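Alpha-L-rhamnosidase (Streptomyces avermitilis, PDB 3W5M) hydrolyses terminal alpha-L-rhamnose residues from citrus flavonoids and gum arabic, and binds L-rhamnose through a calcium-dependent carbohydrate-binding module. Local coordinates at residues S177-A189 / N220-A234. Numbering follows the deposited sequence.
Sequences SADNVYAVSVDGA and NTLAVSASNASVGPA. With CA (calcium ion), chain B.
Asn180 and Val181 both give their backbone N-H to Ser227 O, the double pairing that defines a classic beta bulge where strands 181-186 and 220-227 of the rhamnose-binding module CBM67 meet its calcium site. From there the strands run antiparallel (168°) to Val186 and Leu222. On the face that carries Tyr182, Val184 and Val186, Val184 CG2 packs on Val224 CG2 at 3.6 Å, and Val186 lies alongside Leu222.

The side chain of Asn180, which follows a cis peptide bond, can be traced outward. Asn180 CB lies 3.6 Å from Ser227 O; with CG anti to the carbonyl carbon (chi1 -67°), CG comes against Ala229 CB. Asn180 OD1 then does two jobs, binding calcium at 2.6 Å and accepting from Ala229 N (2.8 Å, 169° at the hydrogen) above its carbonyl plane, while ND2 donates to a calcium-bound water. Asp179 OD1, Asn228 OD1, Pro233 O and three waters complete the seven ligands, and Asp179 OD2 is hydrogen-bonded to Trp292 NE1. Asp179 and Asn180 also bind L-rhamnose, and removing calcium abolishes that binding.

At the far end, in the type I' turn Val186 to Ala189, Asp187 OD1 receives Thr221 N at 2.8 Å, and Asp187 OD2 is hydrogen-bonded to His216 NE2. With an alanine here, both carboxylate oxygens go, and Thr221 N and His216 NE2 would probably be left without these acceptors. Beside this turn, a water accepts from Gly188 N and donates to Thr221 O at 3.0 Å.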
# COMPACT_ATOMS: atom_id res chain seq x y z
N SER A 177 -21.09 5.94 26.57
CA SER A 177 -20.00 6.87 26.44
C SER A 177 -19.98 7.77 27.68
O SER A 177 -21.02 7.98 28.30
CB SER A 177 -20.24 7.73 25.19
OG SER A 177 -19.08 8.50 24.90
N ALA A 178 -18.81 8.32 28.03
CA ALA A 178 -18.80 9.31 29.13
C ALA A 178 -17.77 10.37 28.87
O ALA A 178 -16.72 10.10 28.32
CB ALA A 178 -18.53 8.65 30.48
N ASP A 179 -18.11 11.58 29.29
CA ASP A 179 -17.16 12.66 29.48
C ASP A 179 -16.86 12.70 30.99
O ASP A 179 -17.66 13.27 31.74
CB ASP A 179 -17.85 13.96 29.03
CG ASP A 179 -16.92 15.18 29.09
OD1 ASP A 179 -15.91 15.10 29.80
OD2 ASP A 179 -17.22 16.21 28.47
N ASN A 180 -15.75 12.13 31.49
CA ASN A 180 -14.65 11.58 30.70
C ASN A 180 -14.48 10.08 30.69
O ASN A 180 -14.04 9.52 29.68
CB ASN A 180 -13.33 12.20 31.17
CG ASN A 180 -13.27 13.68 30.87
OD1 ASN A 180 -13.55 14.51 31.73
ND2 ASN A 180 -12.99 14.00 29.60
N VAL A 181 -14.80 9.42 31.80
CA VAL A 181 -14.63 7.96 31.87
C VAL A 181 -15.76 7.30 32.66
O VAL A 181 -16.48 7.97 33.41
CB VAL A 181 -13.29 7.53 32.52
CG1 VAL A 181 -12.09 7.95 31.67
CG2 VAL A 181 -13.16 8.06 33.95
N TYR A 182 -15.88 5.98 32.50
CA TYR A 182 -16.95 5.23 33.17
C TYR A 182 -16.48 3.82 33.56
O TYR A 182 -15.49 3.32 33.03
CB TYR A 182 -18.19 5.15 32.28
CG TYR A 182 -17.95 4.42 30.98
CD1 TYR A 182 -17.97 3.03 30.93
CD2 TYR A 182 -17.65 5.12 29.81
CE1 TYR A 182 -17.72 2.35 29.74
CE2 TYR A 182 -17.40 4.44 28.62
CZ TYR A 182 -17.45 3.05 28.59
OH TYR A 182 -17.19 2.39 27.42
N ALA A 183 -17.19 3.21 34.51
CA ALA A 183 -17.08 1.77 34.77
C ALA A 183 -18.50 1.28 35.03
O ALA A 183 -19.18 1.77 35.93
CB ALA A 183 -16.19 1.50 35.97
N VAL A 184 -18.98 0.37 34.20
CA VAL A 184 -20.36 -0.09 34.29
C VAL A 184 -20.42 -1.58 34.64
O VAL A 184 -19.58 -2.38 34.18
CB VAL A 184 -21.16 0.27 33.00
CG1 VAL A 184 -20.42 -0.22 31.75
CG2 VAL A 184 -22.57 -0.28 33.07
N SER A 185 -21.40 -1.92 35.47
CA SER A 185 -21.66 -3.29 35.92
C SER A 185 -23.13 -3.68 35.77
O SER A 185 -24.02 -2.82 35.80
CB SER A 185 -21.19 -3.48 37.36
OG SER A 185 -21.94 -2.67 38.26
N VAL A 186 -23.37 -4.98 35.63
CA VAL A 186 -24.70 -5.55 35.73
C VAL A 186 -24.74 -6.61 36.85
O VAL A 186 -23.89 -7.51 36.89
CB VAL A 186 -25.15 -6.21 34.41
CG1 VAL A 186 -26.61 -6.64 34.54
CG2 VAL A 186 -24.99 -5.25 33.23
N ASP A 187 -25.72 -6.48 37.75
CA ASP A 187 -25.89 -7.33 38.95
C ASP A 187 -24.59 -7.54 39.73
O ASP A 187 -24.35 -8.62 40.30
CB ASP A 187 -26.57 -8.67 38.62
CG ASP A 187 -28.11 -8.55 38.46
OD1 ASP A 187 -28.70 -7.45 38.67
OD2 ASP A 187 -28.74 -9.57 38.13
N GLY A 188 -23.76 -6.50 39.76
CA GLY A 188 -22.47 -6.54 40.46
C GLY A 188 -21.27 -6.97 39.62
O GLY A 188 -20.14 -6.89 40.08
N ALA A 189 -21.48 -7.41 38.39
CA ALA A 189 -20.33 -7.80 37.58
C ALA A 189 -19.99 -6.71 36.56
O ALA A 189 -20.84 -6.36 35.75
CB ALA A 189 -20.61 -9.13 36.88
N ASN A 220 -32.94 -6.29 37.11
CA ASN A 220 -31.49 -6.33 36.91
C ASN A 220 -31.02 -4.98 37.44
O ASN A 220 -31.68 -3.97 37.17
CB ASN A 220 -31.12 -6.34 35.42
CG ASN A 220 -31.48 -7.62 34.69
OD1 ASN A 220 -30.60 -8.26 34.11
ND2 ASN A 220 -32.76 -7.98 34.68
N THR A 221 -29.89 -4.96 38.14
CA THR A 221 -29.34 -3.72 38.69
C THR A 221 -28.15 -3.28 37.85
O THR A 221 -27.19 -4.03 37.68
CB THR A 221 -28.94 -3.93 40.14
OG1 THR A 221 -30.11 -4.32 40.89
CG2 THR A 221 -28.35 -2.64 40.74
N LEU A 222 -28.23 -2.08 37.29
CA LEU A 222 -27.14 -1.50 36.52
C LEU A 222 -26.51 -0.48 37.44
O LEU A 222 -27.21 0.19 38.20
CB LEU A 222 -27.69 -0.81 35.25
CG LEU A 222 -28.76 -1.63 34.50
CD1 LEU A 222 -29.38 -0.85 33.37
CD2 LEU A 222 -28.12 -2.92 33.96
N ALA A 223 -25.19 -0.39 37.39
CA ALA A 223 -24.47 0.57 38.22
C ALA A 223 -23.31 1.13 37.44
O ALA A 223 -22.61 0.41 36.71
CB ALA A 223 -24.00 -0.10 39.51
N VAL A 224 -23.06 2.43 37.62
CA VAL A 224 -22.06 3.08 36.79
C VAL A 224 -21.34 4.03 37.71
O VAL A 224 -21.98 4.74 38.46
CB VAL A 224 -22.74 3.88 35.64
CG1 VAL A 224 -21.77 4.81 34.94
CG2 VAL A 224 -23.32 2.93 34.62
N SER A 225 -20.01 4.00 37.69
CA SER A 225 -19.21 5.15 38.18
C SER A 225 -18.75 5.94 36.96
O SER A 225 -18.52 5.37 35.90
CB SER A 225 -18.01 4.68 39.02
OG SER A 225 -17.10 3.91 38.25
N ALA A 226 -18.66 7.26 37.09
CA ALA A 226 -18.18 8.09 36.00
C ALA A 226 -17.37 9.20 36.62
O ALA A 226 -17.72 9.70 37.70
CB ALA A 226 -19.34 8.66 35.20
N SER A 227 -16.29 9.60 35.94
CA SER A 227 -15.40 10.62 36.48
C SER A 227 -15.19 11.74 35.48
O SER A 227 -15.06 11.51 34.27
CB SER A 227 -14.05 10.01 36.87
OG SER A 227 -14.26 9.01 37.86
N ASN A 228 -15.16 12.97 35.99
CA ASN A 228 -14.84 14.12 35.15
C ASN A 228 -13.38 14.46 35.41
O ASN A 228 -12.98 14.57 36.58
CB ASN A 228 -15.76 15.28 35.53
CG ASN A 228 -15.58 16.52 34.65
OD1 ASN A 228 -15.07 16.46 33.54
ND2 ASN A 228 -16.02 17.67 35.16
N ALA A 229 -12.60 14.62 34.34
CA ALA A 229 -11.13 14.72 34.44
C ALA A 229 -10.62 16.09 34.89
O ALA A 229 -9.52 16.22 35.45
CB ALA A 229 -10.49 14.34 33.12
N SER A 230 -11.41 17.12 34.63
CA SER A 230 -11.05 18.46 35.04
C SER A 230 -12.32 19.29 35.12
O SER A 230 -13.37 18.87 34.61
CB SER A 230 -10.10 19.07 34.01
OG SER A 230 -10.75 19.13 32.76
N VAL A 231 -12.24 20.45 35.75
CA VAL A 231 -13.40 21.33 35.85
C VAL A 231 -13.86 21.73 34.45
O VAL A 231 -13.07 22.25 33.64
CB VAL A 231 -13.10 22.57 36.72
CG1 VAL A 231 -14.26 23.55 36.70
CG2 VAL A 231 -12.80 22.15 38.15
N GLY A 232 -15.13 21.48 34.16
CA GLY A 232 -15.70 21.64 32.85
C GLY A 232 -16.80 20.60 32.67
O GLY A 232 -17.20 19.97 33.65
N PRO A 233 -17.29 20.42 31.43
CA PRO A 233 -18.45 19.56 31.13
C PRO A 233 -18.30 18.10 31.58
O PRO A 233 -17.22 17.54 31.50
CB PRO A 233 -18.59 19.64 29.61
CG PRO A 233 -17.95 20.95 29.24
CD PRO A 233 -16.83 21.16 30.23
N ALA A 234 -19.39 17.53 32.08
CA ALA A 234 -19.39 16.13 32.47
C ALA A 234 -20.74 15.58 32.16
O ALA A 234 -21.75 16.30 32.15
CB ALA A 234 -19.09 15.95 33.96
CA CA B . -14.93 16.69 31.22
O HOH W 1 -15.25 17.95 28.94
O HOH W 2 -12.86 17.07 29.71
O HOH W 3 -24.43 -3.81 38.87
O HOH W 4 -14.02 18.83 31.87